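Local coordinates for protein beta-glucosidase (Chaetomella raphigera, PDB 6JXG) that probably hydrolyses terminal, non-reducing beta-D-glucosyl residues, as in cellulose breakdown, with release of beta-D-glucose, as a secreted glycoside hydrolase of family 3, at residues V32-G37 and S231-Q236; T164-M169 and S440-I445. One frame throughout, in Å; residues are numbered along the deposited sequence.

In the fold
Both contacts join loops and are partly buried, but they do so in different places and by different chemistry. Contact 1 lies farther out, its centre about 24 Å from the centre of the chain, and joins two loops flanking strands of the barrel sheet through two tryptophan rings alone. Contact 2, its centre about 18 Å from the centre of the chain, is a salt bridge between a loop of the barrel domain and one of the C-terminal domain, so it spans the domain boundary. The centres of the two contacts are about 18 Å apart, and they do not touch. Tyr201 links their surroundings: its hydroxyl bonds to Trp233 O of contact 1, and Arg166 of contact 2 packs on it.

Contact 1 of 2, residues V32-G37 and S231-Q236; sequences VGWEKG and SDWAAQ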
loop_
_atom_site.group_PDB
_atom_site.type_symbol
_atom_site.label_atom_id
_atom_site.label_comp_id
_atom_site.label_asym_id
_atom_site.label_seq_id
_atom_site.Cartn_x
_atom_site.Cartn_y
_atom_site.Cartn_z
ATOM N N VAL A 32 -15.734 -22.452 -4.870
ATOM C CA VAL A 32 -17.107 -22.972 -5.243
ATOM C C VAL A 32 -17.658 -22.407 -6.543
ATOM O O VAL A 32 -18.653 -22.915 -7.047
ATOM C CB VAL A 32 -18.167 -22.724 -4.156
ATOM C CG1 VAL A 32 -17.755 -23.401 -2.885
ATOM C CG2 VAL A 32 -18.419 -21.252 -3.943
ATOM N N GLY A 33 -17.011 -21.379 -7.097
ATOM C CA GLY A 33 -17.498 -20.720 -8.275
ATOM C C GLY A 33 -17.752 -19.251 -8.033
ATOM O O GLY A 33 -18.209 -18.854 -6.949
ATOM N N TRP A 34 -17.581 -18.444 -9.072
ATOM C CA TRP A 34 -17.821 -16.998 -8.971
ATOM C C TRP A 34 -19.290 -16.657 -8.617
ATOM O O TRP A 34 -20.196 -17.134 -9.255
ATOM C CB TRP A 34 -17.397 -16.338 -10.268
ATOM C CG TRP A 34 -17.651 -14.876 -10.363
ATOM C CD1 TRP A 34 -18.348 -14.270 -11.323
ATOM C CD2 TRP A 34 -17.126 -13.837 -9.505
ATOM N NE1 TRP A 34 -18.367 -12.915 -11.097
ATOM C CE2 TRP A 34 -17.613 -12.622 -9.986
ATOM C CE3 TRP A 34 -16.310 -13.838 -8.335
ATOM C CZ2 TRP A 34 -17.294 -11.354 -9.390
ATOM C CZ3 TRP A 34 -16.004 -12.586 -7.697
ATOM C CH2 TRP A 34 -16.525 -11.345 -8.226
ATOM N N GLU A 35 -19.474 -15.855 -7.557
ATOM C CA GLU A 35 -20.773 -15.484 -6.995
ATOM C C GLU A 35 -21.634 -16.589 -6.474
ATOM O O GLU A 35 -22.752 -16.312 -6.037
ATOM C CB GLU A 35 -21.591 -14.586 -7.961
ATOM C CG GLU A 35 -20.765 -13.405 -8.384
ATOM C CD GLU A 35 -21.543 -12.381 -9.194
ATOM O OE1 GLU A 35 -22.755 -12.546 -9.309
ATOM O OE2 GLU A 35 -20.945 -11.438 -9.681
ATOM N N LYS A 36 -21.112 -17.799 -6.353
ATOM C CA LYS A 36 -21.944 -18.889 -5.860
ATOM C C LYS A 36 -22.055 -18.835 -4.324
ATOM O O LYS A 36 -23.144 -19.045 -3.763
ATOM C CB LYS A 36 -21.408 -20.267 -6.289
ATOM C CG LYS A 36 -21.377 -20.583 -7.798
ATOM C CD LYS A 36 -22.760 -20.530 -8.460
ATOM C CE LYS A 36 -22.974 -19.381 -9.485
ATOM N NZ LYS A 36 -24.272 -18.646 -9.257
ATOM N N GLY A 37 -20.926 -18.593 -3.634
ATOM C CA GLY A 37 -20.947 -18.245 -2.249
ATOM C C GLY A 37 -21.221 -16.791 -1.981
ATOM O O GLY A 37 -21.355 -15.986 -2.917
ATOM N N SER A 231 -4.921 -18.086 -5.820
ATOM C CA SER A 231 -4.851 -17.403 -7.096
ATOM C C SER A 231 -5.525 -16.091 -7.089
ATOM O O SER A 231 -6.567 -15.898 -6.449
ATOM C CB SER A 231 -5.401 -18.265 -8.231
ATOM O OG SER A 231 -6.788 -18.445 -8.079
ATOM N N ASP A 232 -5.017 -15.174 -7.926
ATOM C CA ASP A 232 -5.863 -14.069 -8.271
ATOM C C ASP A 232 -7.036 -14.672 -9.051
ATOM O O ASP A 232 -7.003 -15.854 -9.446
ATOM C CB ASP A 232 -5.077 -12.969 -9.010
ATOM C CG ASP A 232 -5.685 -11.577 -8.861
ATOM O OD1 ASP A 232 -6.898 -11.474 -8.605
ATOM O OD2 ASP A 232 -4.947 -10.565 -9.060
ATOM N N TRP A 233 -8.092 -13.867 -9.242
ATOM C CA TRP A 233 -9.365 -14.395 -9.629
ATOM C C TRP A 233 -9.321 -14.803 -11.093
ATOM O O TRP A 233 -9.225 -13.994 -12.002
ATOM C CB TRP A 233 -10.507 -13.479 -9.283
ATOM C CG TRP A 233 -11.208 -13.785 -7.982
ATOM C CD1 TRP A 233 -12.543 -13.761 -7.802
ATOM C CD2 TRP A 233 -10.637 -14.065 -6.671
ATOM N NE1 TRP A 233 -12.869 -14.051 -6.504
ATOM C CE2 TRP A 233 -11.722 -14.235 -5.780
ATOM C CE3 TRP A 233 -9.331 -14.166 -6.164
ATOM C CZ2 TRP A 233 -11.549 -14.529 -4.426
ATOM C CZ3 TRP A 233 -9.154 -14.454 -4.830
ATOM C CH2 TRP A 233 -10.270 -14.627 -3.956
ATOM N N ALA A 234 -9.444 -16.122 -11.266
ATOM C CA ALA A 234 -9.314 -16.803 -12.561
ATOM C C ALA A 234 -7.900 -16.644 -13.149
ATOM O O ALA A 234 -7.744 -16.550 -14.379
ATOM C CB ALA A 234 -10.386 -16.355 -13.551
ATOM N N ALA A 235 -6.885 -16.590 -12.282
ATOM C CA ALA A 235 -5.478 -16.464 -12.733
ATOM C C ALA A 235 -4.874 -17.870 -12.883
ATOM O O ALA A 235 -3.733 -18.026 -13.318
ATOM C CB ALA A 235 -4.636 -15.586 -11.788
ATOM N N GLN A 236 -5.654 -18.929 -12.559
ATOM C CA GLN A 236 -5.185 -20.311 -12.757
ATOM C C GLN A 236 -5.439 -20.641 -14.255
ATOM O O GLN A 236 -6.490 -20.280 -14.780
ATOM C CB GLN A 236 -5.961 -21.316 -11.900
ATOM C CG GLN A 236 -5.679 -22.779 -12.139
ATOM C CD GLN A 236 -6.543 -23.694 -11.274
ATOM O OE1 GLN A 236 -6.043 -24.618 -10.612
ATOM N NE2 GLN A 236 -7.824 -23.439 -11.280
#
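Trp34 and Trp233 mark the nearest approach of the two backbones, with CA atoms 8.9 Å apart; neither backbone touches the other. Within 231-236, Asp232 to Ala235 make a type II beta turn, closed by Ala235 N to Asp232 O at 2.9 Å. The same carbonyl oxygen also accepts Ser231 OG, which arrives from the opposite face of its plane, while Asp232 OD1 takes Trp233 N at 2.7 Å, tying the carboxylate to the start of the turn. With CG of Trp34 anti to the backbone N (chi1 176°), the indole swings its benzo side to the pyrrole side of Trp233. CZ3 of Trp34 comes to 3.7 Å from CD1 of Trp233, at the edge of that ring and near its plane, with CE3 beside it in the plane; the two ring planes stand nearly perpendicular, at 89°. The Trp233 NE1 proton goes to Val40 O, which helps to fix the rotation of that indole. Trp34 also meets Phe256 and Trp309 edge-to-face, so the pair belongs to a larger aromatic cluster. Strand 228-231 ends at Ser231; Ser-Asp-Trp is a sequence signature of family 3, and the contact lies among the loops at the strand ends of its TIM-like barrel.

Contact 2 of 2, residues T164-M169 and S440-I445; sequences TNRDTM and SGEGYI
Arg166 and Glu442 join the two loops by a salt bridge, and the chain leading up to it is already tied across the domain boundary, Thr164 OG1 being hydrogen-bonded to Asp453 OD2. At Asn165 the carbonyl oxygen receives both Thr168 N and Met169 N, each at 3.0 Å, which winds the segment into a tight turn and presents Arg166 to the other loop. The arginine chain runs straight from CG to NE after CG has turned between the backbone N and the carbonyl carbon (chi1 66°), and both terminal nitrogens are hydrogen-bonded to a single oxygen: NH1 lies 3.0 Å and NH2 3.3 Å from Glu442 OE1, the NH1 bond being the straighter (N-H...O 152°). This end-on grip meets OE1 on its side away from OE2, the two nitrogens coming from opposite faces of the carboxylate plane, with guanidinium and carboxylate planes 73° apart. Such a junction between barrel and C-terminal domain is where family 3 glucosidases usually place their active site. An alanine in place of Arg166 removes both donors to Glu442 OE1, and the carboxylate, still bonded at OE2 to Ser385 OG, would probably be left without its charge partner and turn more easily. NH2 also lies 4.3 Å from Tyr444 CD2, at the edge of a ring whose hydroxyl pairs with Asp371.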
loop_
_atom_site.group_PDB
_atom_site.type_symbol
_atom_site.label_atom_id
_atom_site.label_comp_id
_atom_site.label_asym_id
_atom_site.label_seq_id
_atom_site.Cartn_x
_atom_site.Cartn_y
_atom_site.Cartn_z
ATOM N N THR A 164 -2.312 -2.436 -17.782
ATOM C CA THR A 164 -2.299 -2.672 -19.216
ATOM C C THR A 164 -1.728 -4.058 -19.564
ATOM O O THR A 164 -0.556 -4.427 -19.235
ATOM C CB THR A 164 -1.539 -1.554 -19.942
ATOM O OG1 THR A 164 -2.153 -0.276 -19.671
ATOM C CG2 THR A 164 -1.573 -1.798 -21.501
ATOM N N ASN A 165 -2.572 -4.870 -20.192
ATOM C CA ASN A 165 -2.248 -6.252 -20.583
ATOM C C ASN A 165 -1.789 -7.111 -19.424
ATOM O O ASN A 165 -1.005 -7.990 -19.591
ATOM C CB ASN A 165 -1.114 -6.312 -21.660
ATOM C CG ASN A 165 -1.447 -5.504 -22.911
ATOM O OD1 ASN A 165 -2.562 -5.441 -23.321
ATOM N ND2 ASN A 165 -0.469 -4.850 -23.467
ATOM N N ARG A 166 -2.275 -6.834 -18.237
ATOM C CA ARG A 166 -1.816 -7.525 -17.093
ATOM C C ARG A 166 -2.012 -9.019 -17.151
ATOM O O ARG A 166 -1.288 -9.702 -16.452
ATOM C CB ARG A 166 -2.495 -7.022 -15.810
ATOM C CG ARG A 166 -4.001 -7.321 -15.760
ATOM C CD ARG A 166 -4.657 -6.722 -14.515
ATOM N NE ARG A 166 -6.071 -7.010 -14.540
ATOM C CZ ARG A 166 -6.838 -7.063 -13.454
ATOM N NH1 ARG A 166 -6.301 -6.855 -12.287
ATOM N NH2 ARG A 166 -8.132 -7.349 -13.556
ATOM N N ASP A 167 -2.953 -9.522 -17.935
ATOM C CA ASP A 167 -3.179 -10.957 -17.940
ATOM C C ASP A 167 -2.581 -11.620 -19.144
ATOM O O ASP A 167 -2.850 -12.811 -19.398
ATOM C CB ASP A 167 -4.640 -11.305 -17.810
ATOM C CG ASP A 167 -5.465 -10.801 -18.931
ATOM O OD1 ASP A 167 -6.636 -11.067 -18.825
ATOM O OD2 ASP A 167 -5.013 -10.090 -19.840
ATOM N N THR A 168 -1.699 -10.898 -19.858
ATOM C CA THR A 168 -0.947 -11.588 -20.892
ATOM C C THR A 168 0.555 -11.249 -20.917
ATOM O O THR A 168 1.365 -12.048 -21.366
ATOM C CB THR A 168 -1.496 -11.246 -22.305
ATOM O OG1 THR A 168 -1.483 -9.828 -22.498
ATOM C CG2 THR A 168 -2.956 -11.658 -22.503
ATOM N N MET A 169 0.906 -10.053 -20.517
ATOM C CA MET A 169 2.286 -9.645 -20.600
ATOM C C MET A 169 3.176 -10.405 -19.618
ATOM O O MET A 169 2.727 -10.935 -18.593
ATOM C CB MET A 169 2.362 -8.187 -20.197
ATOM C CG MET A 169 1.938 -8.083 -18.732
ATOM S SD MET A 169 3.296 -7.740 -17.663
ATOM C CE MET A 169 2.714 -6.089 -18.318
ATOM N N SER A 440 -7.176 6.655 -10.744
ATOM C CA SER A 440 -6.810 5.471 -11.513
ATOM C C SER A 440 -7.375 4.274 -10.746
ATOM O O SER A 440 -7.902 4.398 -9.644
ATOM C CB SER A 440 -5.267 5.373 -11.697
ATOM O OG SER A 440 -4.540 5.040 -10.508
ATOM N N GLY A 441 -7.176 3.114 -11.316
ATOM C CA GLY A 441 -7.713 1.893 -10.756
ATOM C C GLY A 441 -7.315 0.637 -11.472
ATOM O O GLY A 441 -6.428 0.616 -12.343
ATOM N N GLU A 442 -7.958 -0.444 -11.046
ATOM C CA GLU A 442 -7.733 -1.729 -11.585
ATOM C C GLU A 442 -8.175 -1.824 -13.061
ATOM O O GLU A 442 -9.142 -1.197 -13.496
ATOM C CB GLU A 442 -8.475 -2.779 -10.708
ATOM C CG GLU A 442 -8.130 -4.198 -11.080
ATOM C CD GLU A 442 -8.708 -5.236 -10.111
ATOM O OE1 GLU A 442 -8.584 -6.444 -10.422
ATOM O OE2 GLU A 442 -9.097 -4.848 -9.000
ATOM N N GLY A 443 -7.434 -2.581 -13.807
ATOM C CA GLY A 443 -7.649 -2.633 -15.258
ATOM C C GLY A 443 -8.821 -3.462 -15.786
ATOM O O GLY A 443 -8.681 -4.056 -16.833
ATOM N N TYR A 444 -9.978 -3.432 -15.122
ATOM C CA TYR A 444 -11.212 -3.948 -15.719
ATOM C C TYR A 444 -12.218 -2.865 -15.902
ATOM O O TYR A 444 -13.293 -3.144 -16.364
ATOM C CB TYR A 444 -11.803 -5.152 -14.982
ATOM C CG TYR A 444 -12.328 -4.857 -13.618
ATOM C CD1 TYR A 444 -13.645 -4.551 -13.429
ATOM C CD2 TYR A 444 -11.502 -4.989 -12.479
ATOM C CE1 TYR A 444 -14.174 -4.253 -12.146
ATOM C CE2 TYR A 444 -11.995 -4.675 -11.216
ATOM C CZ TYR A 444 -13.335 -4.296 -11.073
ATOM O OH TYR A 444 -13.792 -4.017 -9.813
ATOM N N ILE A 445 -11.881 -1.622 -15.561
ATOM C CA ILE A 445 -12.768 -0.504 -15.644
ATOM C C ILE A 445 -12.029 0.619 -16.399
ATOM O O ILE A 445 -10.857 0.904 -16.129
ATOM C CB ILE A 445 -13.051 0.016 -14.216
ATOM C CG1 ILE A 445 -13.831 -1.028 -13.387
ATOM C CG2 ILE A 445 -13.928 1.255 -14.268
ATOM C CD1 ILE A 445 -14.068 -0.643 -11.942
#